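ATP-dependent DNA helicase (Mycobacterium smegmatis, PDB 5V9X) probably couples ATP hydrolysis to movement along single-stranded DNA in the 3'-to-5' direction, unwinding RNA:DNA duplexes as it tracks. Local coordinates at residues L302-T307 / A354-V359; F296-R301 / V397-A402; L106-V111 / S383-G388. One frame throughout, in Å; residues are numbered along the deposited sequence.

Contact 1 of 3, residues L302-T307 / A354-V359; sequences LAERLT and AHHGSV. With nucleotides of chain B.
In the second RecA-like domain of this superfamily 2 helicase, part of the DNA-binding surface is made by the loop after edge strand 352-355, and the carboxylate of Glu304 on helix 300-318 pairs there with the His356 ring in a His-carboxylate hydrogen bond. NE2 of His356 donates to OE1 of Glu304 with an N-H...O angle of 155°; the modelled length is doubtful. The carboxylate meets the ring edge near the ring plane, its own plane turned 89° from that of the ring. Glu304 gets there by a bend at chi2 (-73°). At the other nitrogen, ND1 of His356 accepts the N-H of Ser358 N at 3.1 Å, from a donor tilted out of the ring plane, while CG2 of Val359 lies over the centre of one ring face. With a partner at each nitrogen the ring's rotation is probably restrained. Further along the helix, OG1 of Thr307 stands 3.8 Å from CB of Ala354 and also bonds to Ala303 O, which receives Thr307 N from the opposite face of its carbonyl plane. The type I turn from His356 to Val359 holds the DNA through a main-chain amide: Gly357 N donates to OP1 of DT8 of chain B at 2.6 Å.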
loop_
_atom_site.group_PDB
_atom_site.type_symbol
_atom_site.label_atom_id
_atom_site.label_comp_id
_atom_site.label_asym_id
_atom_site.label_seq_id
_atom_site.Cartn_x
_atom_site.Cartn_y
_atom_site.Cartn_z
ATOM N N LEU A 302 15.339 -1.500 8.883
ATOM C CA LEU A 302 15.916 -2.764 8.434
ATOM C C LEU A 302 16.755 -2.572 7.178
ATOM O O LEU A 302 17.778 -3.243 7.001
ATOM C CB LEU A 302 14.817 -3.795 8.192
ATOM C CG LEU A 302 15.303 -5.214 7.876
ATOM C CD1 LEU A 302 16.023 -5.816 9.073
ATOM C CD2 LEU A 302 14.150 -6.102 7.437
ATOM N N ALA A 303 16.338 -1.661 6.293
ATOM C CA ALA A 303 17.111 -1.384 5.086
ATOM C C ALA A 303 18.473 -0.786 5.428
ATOM O O ALA A 303 19.501 -1.187 4.868
ATOM C CB ALA A 303 16.324 -0.452 4.164
ATOM N N GLU A 304 18.498 0.186 6.345
ATOM C CA GLU A 304 19.770 0.716 6.827
ATOM C C GLU A 304 20.600 -0.376 7.491
ATOM O O GLU A 304 21.818 -0.452 7.289
ATOM C CB GLU A 304 19.531 1.865 7.808
ATOM C CG GLU A 304 18.848 3.089 7.217
ATOM C CD GLU A 304 19.757 3.889 6.305
ATOM O OE1 GLU A 304 19.235 4.578 5.404
ATOM O OE2 GLU A 304 20.994 3.833 6.489
ATOM N N ARG A 305 19.952 -1.232 8.284
ATOM C CA ARG A 305 20.660 -2.308 8.971
ATOM C C ARG A 305 21.305 -3.269 7.981
ATOM O O ARG A 305 22.509 -3.537 8.053
ATOM C CB ARG A 305 19.698 -3.063 9.884
ATOM C CG ARG A 305 19.706 -2.630 11.333
ATOM C CD ARG A 305 19.032 -3.698 12.167
ATOM N NE ARG A 305 19.642 -5.002 11.923
ATOM C CZ ARG A 305 19.060 -6.167 12.191
ATOM N NH1 ARG A 305 17.840 -6.198 12.709
ATOM N NH2 ARG A 305 19.697 -7.301 11.933
ATOM N N LEU A 306 20.508 -3.811 7.056
ATOM C CA LEU A 306 21.031 -4.787 6.105
ATOM C C LEU A 306 22.143 -4.194 5.253
ATOM O O LEU A 306 23.154 -4.859 4.995
ATOM C CB LEU A 306 19.903 -5.315 5.221
ATOM C CG LEU A 306 19.032 -6.402 5.847
ATOM C CD1 LEU A 306 17.827 -6.694 4.970
ATOM C CD2 LEU A 306 19.851 -7.664 6.074
ATOM N N THR A 307 21.980 -2.943 4.814
ATOM C CA THR A 307 23.035 -2.293 4.044
ATOM C C THR A 307 24.338 -2.239 4.833
ATOM O O THR A 307 25.422 -2.448 4.274
ATOM C CB THR A 307 22.598 -0.889 3.637
ATOM O OG1 THR A 307 21.318 -0.956 2.998
ATOM C CG2 THR A 307 23.603 -0.279 2.678
ATOM N N ALA A 354 21.614 2.062 0.469
ATOM C CA ALA A 354 20.217 2.148 0.866
ATOM C C ALA A 354 19.436 3.100 -0.033
ATOM O O ALA A 354 19.975 4.073 -0.567
ATOM C CB ALA A 354 20.105 2.607 2.321
ATOM N N HIS A 355 18.147 2.802 -0.194
ATOM C CA HIS A 355 17.210 3.696 -0.866
ATOM C C HIS A 355 15.878 3.617 -0.141
ATOM O O HIS A 355 15.260 2.549 -0.099
ATOM C CB HIS A 355 17.035 3.332 -2.344
ATOM C CG HIS A 355 16.366 4.400 -3.152
ATOM N ND1 HIS A 355 14.997 4.563 -3.188
ATOM C CD2 HIS A 355 16.878 5.367 -3.952
ATOM C CE1 HIS A 355 14.696 5.580 -3.976
ATOM N NE2 HIS A 355 15.820 6.085 -4.452
ATOM N N HIS A 356 15.444 4.733 0.436
ATOM C CA HIS A 356 14.134 4.825 1.075
ATOM C C HIS A 356 13.819 6.300 1.303
ATOM O O HIS A 356 14.621 7.184 0.985
ATOM C CB HIS A 356 14.079 4.021 2.378
ATOM C CG HIS A 356 15.140 4.386 3.368
ATOM N ND1 HIS A 356 15.039 5.478 4.202
ATOM C CD2 HIS A 356 16.319 3.792 3.668
ATOM C CE1 HIS A 356 16.112 5.544 4.970
ATOM N NE2 HIS A 356 16.904 4.532 4.666
ATOM N N GLY A 357 12.636 6.553 1.870
ATOM C CA GLY A 357 12.141 7.916 1.982
ATOM C C GLY A 357 13.011 8.827 2.827
ATOM O O GLY A 357 13.071 10.035 2.576
ATOM N N SER A 358 13.689 8.277 3.833
ATOM C CA SER A 358 14.510 9.100 4.713
ATOM C C SER A 358 15.910 9.352 4.166
ATOM O O SER A 358 16.654 10.142 4.756
ATOM C CB SER A 358 14.600 8.458 6.098
ATOM O OG SER A 358 13.341 8.495 6.750
ATOM N N VAL A 359 16.290 8.697 3.069
ATOM C CA VAL A 359 17.519 9.053 2.374
ATOM C C VAL A 359 17.317 10.395 1.682
ATOM O O VAL A 359 16.226 10.696 1.181
ATOM C CB VAL A 359 17.901 7.950 1.370
ATOM C CG1 VAL A 359 19.187 8.295 0.638
ATOM C CG2 VAL A 359 18.029 6.608 2.074
ATOM P P DT B 8 9.361 5.025 2.249
ATOM O OP1 DT B 8 10.650 4.916 1.536
ATOM O OP2 DT B 8 9.270 5.858 3.468
ATOM O "O5'" DT B 8 8.241 5.526 1.224
ATOM C "C5'" DT B 8 7.901 4.726 0.096
ATOM C "C4'" DT B 8 6.560 5.147 -0.480
ATOM O "O4'" DT B 8 5.499 4.747 0.404
ATOM C "C3'" DT B 8 6.382 6.647 -0.652
ATOM O "O3'" DT B 8 6.721 7.011 -1.978
ATOM C "C2'" DT B 8 4.884 6.887 -0.364
ATOM C "C1'" DT B 8 4.369 5.522 0.106
ATOM N N1 DT B 8 3.508 5.588 1.322
ATOM C C2 DT B 8 2.179 5.250 1.223
ATOM O O2 DT B 8 1.658 4.894 0.182
ATOM N N3 DT B 8 1.476 5.342 2.394
ATOM C C4 DT B 8 1.960 5.733 3.630
ATOM O O4 DT B 8 1.246 5.784 4.628
ATOM C C5 DT B 8 3.363 6.074 3.665
ATOM C C7 DT B 8 4.001 6.510 4.948
ATOM C C6 DT B 8 4.060 5.986 2.522
#

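Contact 2 of 3, residues F296-R301 / V397-A402; sequences FANSRR and VIQVEA. With nucleotides of chain B.
Asn298, in the loop just past strand 292-296, meets Gln399 of neighbouring strand 394-400, their side chains crossing at about a right angle while their amide planes lie only 25° apart. NE2 of Gln399 donates to OD1 of Asn298 at 3.3 Å, with the acceptor in the Gln399 amide plane, and also to Glu401 O at 3.0 Å. ND2 of Asn298 donates to two acceptors: Ala402 O at 3.1 Å, close to the Asn298 amide plane, and OE1 of Glu401 at 3.2 Å, met from above the carboxylate plane. Arg412 donates to both amide oxygens, which probably fixes the two orientations together. A bend at chi2 (63°) turns the Gln399 amide toward Phe296, bringing OE1 of Gln399 3.2 Å from CB of Phe296; the ring and amide planes are 13° apart, although the side chains cross at about a right angle, so this is no stack. The ring meets CG1 of Val397 at its edge, 3.6 Å from CD2 of Phe296. Parallel pairing is set by Phe296 N to Ile398 O (2.8 Å) and Val400 N to Phe296 O. Arg300 N donates a hydrogen bond to OP1 of DC7 of chain B at 2.9 Å, at the start of helix 300-318. Strand 292-296 lies between 378-381 and 394-400 in the second RecA-like sheet, with Val400 packed against helices 276-288 and 300-318, and Ala402 against helix 433-448.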
loop_
_atom_site.group_PDB
_atom_site.type_symbol
_atom_site.label_atom_id
_atom_site.label_comp_id
_atom_site.label_asym_id
_atom_site.label_seq_id
_atom_site.Cartn_x
_atom_site.Cartn_y
_atom_site.Cartn_z
ATOM N N PHE A 296 14.675 -6.054 -1.001
ATOM C CA PHE A 296 13.567 -5.302 -0.430
ATOM C C PHE A 296 13.426 -5.622 1.051
ATOM O O PHE A 296 13.369 -6.794 1.439
ATOM C CB PHE A 296 12.256 -5.601 -1.159
ATOM C CG PHE A 296 12.112 -4.886 -2.474
ATOM C CD1 PHE A 296 11.854 -3.523 -2.512
ATOM C CD2 PHE A 296 12.222 -5.575 -3.673
ATOM C CE1 PHE A 296 11.716 -2.856 -3.723
ATOM C CE2 PHE A 296 12.085 -4.916 -4.886
ATOM C CZ PHE A 296 11.833 -3.555 -4.911
ATOM N N ALA A 297 13.371 -4.576 1.872
ATOM C CA ALA A 297 13.112 -4.689 3.298
ATOM C C ALA A 297 11.811 -3.968 3.621
ATOM O O ALA A 297 11.505 -2.928 3.030
ATOM C CB ALA A 297 14.263 -4.102 4.120
ATOM N N ASN A 298 11.047 -4.521 4.560
ATOM C CA ASN A 298 9.728 -3.994 4.885
ATOM C C ASN A 298 9.767 -2.811 5.851
ATOM O O ASN A 298 8.715 -2.422 6.367
ATOM C CB ASN A 298 8.843 -5.107 5.457
ATOM C CG ASN A 298 8.466 -6.145 4.414
ATOM O OD1 ASN A 298 8.596 -5.909 3.213
ATOM N ND2 ASN A 298 7.989 -7.297 4.868
ATOM N N SER A 299 10.937 -2.232 6.108
ATOM C CA SER A 299 11.019 -1.019 6.910
ATOM C C SER A 299 12.306 -0.291 6.554
ATOM O O SER A 299 13.231 -0.870 5.977
ATOM C CB SER A 299 10.964 -1.320 8.412
ATOM O OG SER A 299 12.182 -1.884 8.868
ATOM N N ARG A 300 12.349 0.996 6.905
ATOM C CA ARG A 300 13.541 1.791 6.628
ATOM C C ARG A 300 14.697 1.391 7.536
ATOM O O ARG A 300 15.841 1.285 7.080
ATOM C CB ARG A 300 13.228 3.279 6.782
ATOM C CG ARG A 300 12.185 3.806 5.806
ATOM C CD ARG A 300 12.014 5.310 5.955
ATOM N NE ARG A 300 11.404 5.673 7.232
ATOM C CZ ARG A 300 10.175 6.166 7.360
ATOM N NH1 ARG A 300 9.425 6.366 6.286
ATOM N NH2 ARG A 300 9.701 6.468 8.560
ATOM N N ARG A 301 14.419 1.162 8.823
ATOM C CA ARG A 301 15.481 0.783 9.751
ATOM C C ARG A 301 16.135 -0.531 9.341
ATOM O O ARG A 301 17.359 -0.676 9.430
ATOM C CB ARG A 301 14.934 0.692 11.177
ATOM C CG ARG A 301 14.904 2.026 11.914
ATOM C CD ARG A 301 14.408 1.871 13.345
ATOM N NE ARG A 301 12.998 1.491 13.401
ATOM C CZ ARG A 301 12.336 1.226 14.524
ATOM N NH1 ARG A 301 12.954 1.297 15.696
ATOM N NH2 ARG A 301 11.055 0.887 14.475
ATOM N N VAL A 397 15.887 -10.048 -7.679
ATOM C CA VAL A 397 15.231 -9.351 -6.580
ATOM C C VAL A 397 15.156 -10.309 -5.402
ATOM O O VAL A 397 14.720 -11.456 -5.554
ATOM C CB VAL A 397 13.825 -8.849 -6.962
ATOM C CG1 VAL A 397 13.067 -8.407 -5.717
ATOM C CG2 VAL A 397 13.916 -7.703 -7.957
ATOM N N ILE A 398 15.594 -9.847 -4.237
ATOM C CA ILE A 398 15.513 -10.615 -3.002
ATOM C C ILE A 398 14.505 -9.933 -2.090
ATOM O O ILE A 398 14.572 -8.715 -1.880
ATOM C CB ILE A 398 16.883 -10.739 -2.320
ATOM C CG1 ILE A 398 17.870 -11.475 -3.229
ATOM C CG2 ILE A 398 16.746 -11.458 -0.993
ATOM C CD1 ILE A 398 19.255 -11.602 -2.639
ATOM N N GLN A 399 13.569 -10.713 -1.556
ATOM C CA GLN A 399 12.541 -10.213 -0.651
ATOM C C GLN A 399 12.809 -10.784 0.734
ATOM O O GLN A 399 12.709 -11.997 0.941
ATOM C CB GLN A 399 11.145 -10.592 -1.142
ATOM C CG GLN A 399 10.031 -10.240 -0.170
ATOM C CD GLN A 399 9.921 -8.750 0.073
ATOM O OE1 GLN A 399 10.038 -7.952 -0.857
ATOM N NE2 GLN A 399 9.701 -8.365 1.327
ATOM N N VAL A 400 13.154 -9.911 1.676
ATOM C CA VAL A 400 13.366 -10.304 3.065
ATOM C C VAL A 400 12.031 -10.201 3.788
ATOM O O VAL A 400 11.394 -9.142 3.772
ATOM C CB VAL A 400 14.436 -9.428 3.733
ATOM C CG1 VAL A 400 14.284 -9.450 5.247
ATOM C CG2 VAL A 400 15.823 -9.912 3.340
ATOM N N GLU A 401 11.609 -11.309 4.409
ATOM C CA GLU A 401 10.287 -11.476 5.011
ATOM C C GLU A 401 9.211 -11.511 3.930
ATOM O O GLU A 401 9.419 -11.001 2.825
ATOM C CB GLU A 401 9.995 -10.369 6.034
ATOM C CG GLU A 401 8.761 -10.603 6.899
ATOM C CD GLU A 401 8.587 -9.546 7.975
ATOM O OE1 GLU A 401 8.929 -8.371 7.722
ATOM O OE2 GLU A 401 8.117 -9.895 9.079
ATOM N N ALA A 402 8.072 -12.127 4.226
ATOM C CA ALA A 402 6.973 -12.133 3.272
ATOM C C ALA A 402 6.564 -10.699 2.946
ATOM O O ALA A 402 6.546 -9.841 3.836
ATOM C CB ALA A 402 5.779 -12.912 3.827
ATOM P P DC B 7 8.471 2.065 7.811
ATOM O OP1 DC B 7 9.889 1.960 8.215
ATOM O OP2 DC B 7 7.549 2.932 8.575
ATOM O "O5'" DC B 7 8.430 2.504 6.289
ATOM C "C5'" DC B 7 8.713 1.541 5.289
ATOM C "C4'" DC B 7 7.939 1.843 4.028
ATOM O "O4'" DC B 7 6.557 1.498 4.211
ATOM C "C3'" DC B 7 7.934 3.313 3.632
ATOM O "O3'" DC B 7 8.897 3.534 2.618
ATOM C "C2'" DC B 7 6.505 3.570 3.123
ATOM C "C1'" DC B 7 5.809 2.219 3.273
ATOM N N1 DC B 7 4.412 2.336 3.761
ATOM C C2 DC B 7 3.352 2.063 2.892
ATOM O O2 DC B 7 3.602 1.714 1.730
ATOM N N3 DC B 7 2.080 2.182 3.348
ATOM C C4 DC B 7 1.858 2.563 4.607
ATOM N N4 DC B 7 0.588 2.668 5.014
ATOM C C5 DC B 7 2.927 2.851 5.505
ATOM C C6 DC B 7 4.175 2.728 5.045
ATOM P P DG B 6 6.747 -1.022 13.412
ATOM O OP1 DG B 6 7.758 -0.064 13.912
ATOM O OP2 DG B 6 5.306 -0.738 13.597
ATOM O "O5'" DG B 6 6.990 -1.250 11.860
ATOM C "C5'" DG B 6 6.649 -0.253 10.947
ATOM C "C4'" DG B 6 6.948 -0.725 9.546
ATOM O "O4'" DG B 6 6.150 -1.891 9.248
ATOM C "C3'" DG B 6 6.655 0.298 8.459
ATOM O "O3'" DG B 6 7.849 0.587 7.765
ATOM C "C2'" DG B 6 5.611 -0.383 7.558
ATOM C "C1'" DG B 6 5.776 -1.859 7.898
ATOM N N9 DG B 6 4.554 -2.658 7.747
ATOM C C8 DG B 6 4.090 -3.620 8.616
ATOM N N7 DG B 6 2.978 -4.179 8.232
ATOM C C5 DG B 6 2.677 -3.555 7.027
ATOM C C6 DG B 6 1.584 -3.749 6.147
ATOM O O6 DG B 6 0.635 -4.538 6.264
ATOM N N1 DG B 6 1.660 -2.910 5.037
ATOM C C2 DG B 6 2.664 -1.998 4.806
ATOM N N2 DG B 6 2.568 -1.277 3.680
ATOM N N3 DG B 6 3.694 -1.807 5.621
ATOM C C4 DG B 6 3.638 -2.615 6.710
#

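Contact 3 of 3, residues L106-V111 / S383-G388; sequences LKALAV and SSLELG. With nucleotides of chain B.
The first turn of helix 107-116 lies along the loop 383-388, with CA-CA approaches of 6.3 Å for Leu106 and Ser384 and 5.6 Å for Leu109 and Gly388. Contact is by van der Waals packing of aliphatic side chains against other carbons and main-chain carbonyl oxygens. Leu106, at the N-cap position, buries the largest area of any residue here: its CD1 lies against Ser383 O and touches CD1 of Leu387 at 3.7 Å, the two side chains crossing at about a right angle. The other branch, CD2, turns to O3' of DT8 of chain B, so one leucine spans protein interface and DNA backbone. Ala108 presents CB to both Ser384 O and CD2 of Leu385, the latter at 3.6 Å. In Leu109, CG is anti to the backbone N (chi1 171°), and CD1 comes to lie 3.5 Å from CA of Gly388, a residue of the nucleotide pocket that has no side chain to stand in its path. Lys107 N donates to OP1 of DG9 of chain B at 2.7 Å and 175°, while OG of Ser383 approaches the sugars of DT8 and DC7 of chain B. Phosphate binding at the start of this helix is consistent with a favourable helix dipole. The contact bridges the two RecA-like domains: helix 107-116 follows strand 100-103 of the first sheet, and 383-388 belongs to the connection from strand 378-381 to strand 394-400 in the second, with Leu387 packed on helices 194-197 and 406-413 and Ala108 on helix 361-372.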
loop_
_atom_site.group_PDB
_atom_site.type_symbol
_atom_site.label_atom_id
_atom_site.label_comp_id
_atom_site.label_asym_id
_atom_site.label_seq_id
_atom_site.Cartn_x
_atom_site.Cartn_y
_atom_site.Cartn_z
ATOM N N LEU A 106 5.112 6.934 -6.868
ATOM C CA LEU A 106 6.468 6.906 -6.336
ATOM C C LEU A 106 7.339 7.922 -7.064
ATOM O O LEU A 106 7.244 8.072 -8.288
ATOM C CB LEU A 106 7.081 5.508 -6.467
ATOM C CG LEU A 106 6.460 4.406 -5.607
ATOM C CD1 LEU A 106 7.024 3.054 -5.990
ATOM C CD2 LEU A 106 6.702 4.687 -4.136
ATOM N N LYS A 107 8.191 8.616 -6.304
ATOM C CA LYS A 107 9.091 9.599 -6.904
ATOM C C LYS A 107 10.116 8.930 -7.813
ATOM O O LYS A 107 10.377 9.406 -8.924
ATOM C CB LYS A 107 9.798 10.406 -5.815
ATOM C CG LYS A 107 8.891 11.334 -5.035
ATOM C CD LYS A 107 9.687 12.233 -4.100
ATOM C CE LYS A 107 10.428 11.428 -3.045
ATOM N NZ LYS A 107 11.108 12.310 -2.057
ATOM N N ALA A 108 10.715 7.829 -7.349
ATOM C CA ALA A 108 11.736 7.139 -8.134
ATOM C C ALA A 108 11.216 6.763 -9.516
ATOM O O ALA A 108 11.904 6.955 -10.526
ATOM C CB ALA A 108 12.216 5.897 -7.388
ATOM N N LEU A 109 9.994 6.229 -9.578
ATOM C CA LEU A 109 9.387 5.922 -10.869
ATOM C C LEU A 109 9.219 7.179 -11.716
ATOM O O LEU A 109 9.480 7.159 -12.925
ATOM C CB LEU A 109 8.038 5.231 -10.664
ATOM C CG LEU A 109 7.187 5.039 -11.919
ATOM C CD1 LEU A 109 7.976 4.307 -12.990
ATOM C CD2 LEU A 109 5.903 4.290 -11.593
ATOM N N ALA A 110 8.787 8.282 -11.096
ATOM C CA ALA A 110 8.601 9.526 -11.837
ATOM C C ALA A 110 9.893 9.964 -12.513
ATOM O O ALA A 110 9.885 10.370 -13.683
ATOM C CB ALA A 110 8.088 10.621 -10.901
ATOM N N VAL A 111 11.015 9.877 -11.797
ATOM C CA VAL A 111 12.302 10.244 -12.378
ATOM C C VAL A 111 12.732 9.220 -13.423
ATOM O O VAL A 111 13.311 9.574 -14.458
ATOM C CB VAL A 111 13.353 10.407 -11.264
ATOM C CG1 VAL A 111 14.752 10.503 -11.845
ATOM C CG2 VAL A 111 13.039 11.635 -10.422
ATOM N N SER A 383 9.526 0.041 -0.283
ATOM C CA SER A 383 8.607 0.124 -1.414
ATOM C C SER A 383 8.873 1.334 -2.302
ATOM O O SER A 383 8.152 1.523 -3.290
ATOM C CB SER A 383 7.163 0.154 -0.914
ATOM O OG SER A 383 6.955 1.234 -0.019
ATOM N N SER A 384 9.879 2.150 -1.975
ATOM C CA SER A 384 10.245 3.287 -2.810
ATOM C C SER A 384 10.691 2.866 -4.204
ATOM O O SER A 384 10.660 3.687 -5.128
ATOM C CB SER A 384 11.355 4.087 -2.128
ATOM O OG SER A 384 12.498 3.276 -1.907
ATOM N N LEU A 385 11.116 1.612 -4.375
ATOM C CA LEU A 385 11.485 1.075 -5.680
ATOM C C LEU A 385 10.593 -0.095 -6.082
ATOM O O LEU A 385 10.997 -0.920 -6.909
ATOM C CB LEU A 385 12.951 0.641 -5.689
ATOM C CG LEU A 385 14.013 1.677 -5.324
ATOM C CD1 LEU A 385 15.403 1.094 -5.522
ATOM C CD2 LEU A 385 13.835 2.936 -6.146
ATOM N N GLU A 386 9.388 -0.184 -5.512
ATOM C CA GLU A 386 8.540 -1.346 -5.752
ATOM C C GLU A 386 7.966 -1.354 -7.162
ATOM O O GLU A 386 7.743 -2.429 -7.730
ATOM C CB GLU A 386 7.409 -1.389 -4.720
ATOM C CG GLU A 386 6.331 -2.433 -5.007
ATOM C CD GLU A 386 5.273 -2.515 -3.922
ATOM O OE1 GLU A 386 5.616 -2.336 -2.735
ATOM O OE2 GLU A 386 4.094 -2.760 -4.259
ATOM N N LEU A 387 7.743 -0.186 -7.751
ATOM C CA LEU A 387 6.908 -0.069 -8.936
ATOM C C LEU A 387 7.653 0.580 -10.093
ATOM O O LEU A 387 8.470 1.485 -9.896
ATOM C CB LEU A 387 5.649 0.747 -8.623
ATOM C CG LEU A 387 4.780 0.202 -7.491
ATOM C CD1 LEU A 387 3.862 1.288 -6.957
ATOM C CD2 LEU A 387 3.975 -0.990 -7.978
ATOM N N GLY A 388 7.367 0.095 -11.301
ATOM C CA GLY A 388 7.615 0.843 -12.517
ATOM C C GLY A 388 9.032 0.938 -13.039
ATOM O O GLY A 388 9.226 0.892 -14.258
ATOM P P DG B 9 7.788 8.180 -2.250
ATOM O OP1 DG B 9 8.224 8.052 -3.658
ATOM O OP2 DG B 9 8.785 8.159 -1.155
ATOM O "O5'" DG B 9 6.925 9.510 -2.104
ATOM C "C5'" DG B 9 5.710 9.642 -2.827
ATOM C "C4'" DG B 9 4.954 10.880 -2.389
ATOM O "O4'" DG B 9 4.411 10.669 -1.061
ATOM C "C3'" DG B 9 5.792 12.151 -2.316
ATOM O "O3'" DG B 9 5.046 13.248 -2.815
ATOM C "C2'" DG B 9 6.089 12.299 -0.825
ATOM C "C1'" DG B 9 4.851 11.685 -0.186
ATOM N N9 DG B 9 5.112 11.075 1.113
ATOM C C8 DG B 9 5.987 10.051 1.382
ATOM N N7 DG B 9 6.011 9.705 2.638
ATOM C C5 DG B 9 5.090 10.549 3.242
ATOM C C6 DG B 9 4.690 10.635 4.594
ATOM O O6 DG B 9 5.084 9.961 5.556
ATOM N N1 DG B 9 3.731 11.625 4.786
ATOM C C2 DG B 9 3.221 12.430 3.793
ATOM N N2 DG B 9 2.300 13.331 4.172
ATOM N N3 DG B 9 3.589 12.359 2.518
ATOM C C4 DG B 9 4.526 11.398 2.318
ATOM P P DT B 8 9.361 5.025 2.249
ATOM O OP1 DT B 8 10.650 4.916 1.536
ATOM O OP2 DT B 8 9.270 5.858 3.468
ATOM O "O5'" DT B 8 8.241 5.526 1.224
ATOM C "C5'" DT B 8 7.901 4.726 0.096
ATOM C "C4'" DT B 8 6.560 5.147 -0.480
ATOM O "O4'" DT B 8 5.499 4.747 0.404
ATOM C "C3'" DT B 8 6.382 6.647 -0.652
ATOM O "O3'" DT B 8 6.721 7.011 -1.978
ATOM C "C2'" DT B 8 4.884 6.887 -0.364
ATOM C "C1'" DT B 8 4.369 5.522 0.106
ATOM N N1 DT B 8 3.508 5.588 1.322
ATOM C C2 DT B 8 2.179 5.250 1.223
ATOM O O2 DT B 8 1.658 4.894 0.182
ATOM N N3 DT B 8 1.476 5.342 2.394
ATOM C C4 DT B 8 1.960 5.733 3.630
ATOM O O4 DT B 8 1.246 5.784 4.628
ATOM C C5 DT B 8 3.363 6.074 3.665
ATOM C C7 DT B 8 4.001 6.510 4.948
ATOM C C6 DT B 8 4.060 5.986 2.522
ATOM P P DC B 7 8.471 2.065 7.811
ATOM O OP1 DC B 7 9.889 1.960 8.215
ATOM O OP2 DC B 7 7.549 2.932 8.575
ATOM O "O5'" DC B 7 8.430 2.504 6.289
ATOM C "C5'" DC B 7 8.713 1.541 5.289
ATOM C "C4'" DC B 7 7.939 1.843 4.028
ATOM O "O4'" DC B 7 6.557 1.498 4.211
ATOM C "C3'" DC B 7 7.934 3.313 3.632
ATOM O "O3'" DC B 7 8.897 3.534 2.618
ATOM C "C2'" DC B 7 6.505 3.570 3.123
ATOM C "C1'" DC B 7 5.809 2.219 3.273
ATOM N N1 DC B 7 4.412 2.336 3.761
ATOM C C2 DC B 7 3.352 2.063 2.892
ATOM O O2 DC B 7 3.602 1.714 1.730
ATOM N N3 DC B 7 2.080 2.182 3.348
ATOM C C4 DC B 7 1.858 2.563 4.607
ATOM N N4 DC B 7 0.588 2.668 5.014
ATOM C C5 DC B 7 2.927 2.851 5.505
ATOM C C6 DC B 7 4.175 2.728 5.045
#

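Contacts 1 and 2 lie within the second RecA-like domain and share helix 300-318, whereas contact 3 joins that domain to the first. Contact 1 is partly buried and rests on a charged-polar pair; contact 2 is buried and combines strand pairing with an amide network; contact 3 is buried and held by aliphatic packing. They adjoin one another: CD of Arg300 packs on ND1 of His356, OG of Ser384 probably bonds to ND1 of His355, and CZ of Phe296 rests on Leu385 O. Main-chain amides from both domains thus meet three consecutive phosphates of the tracking strand.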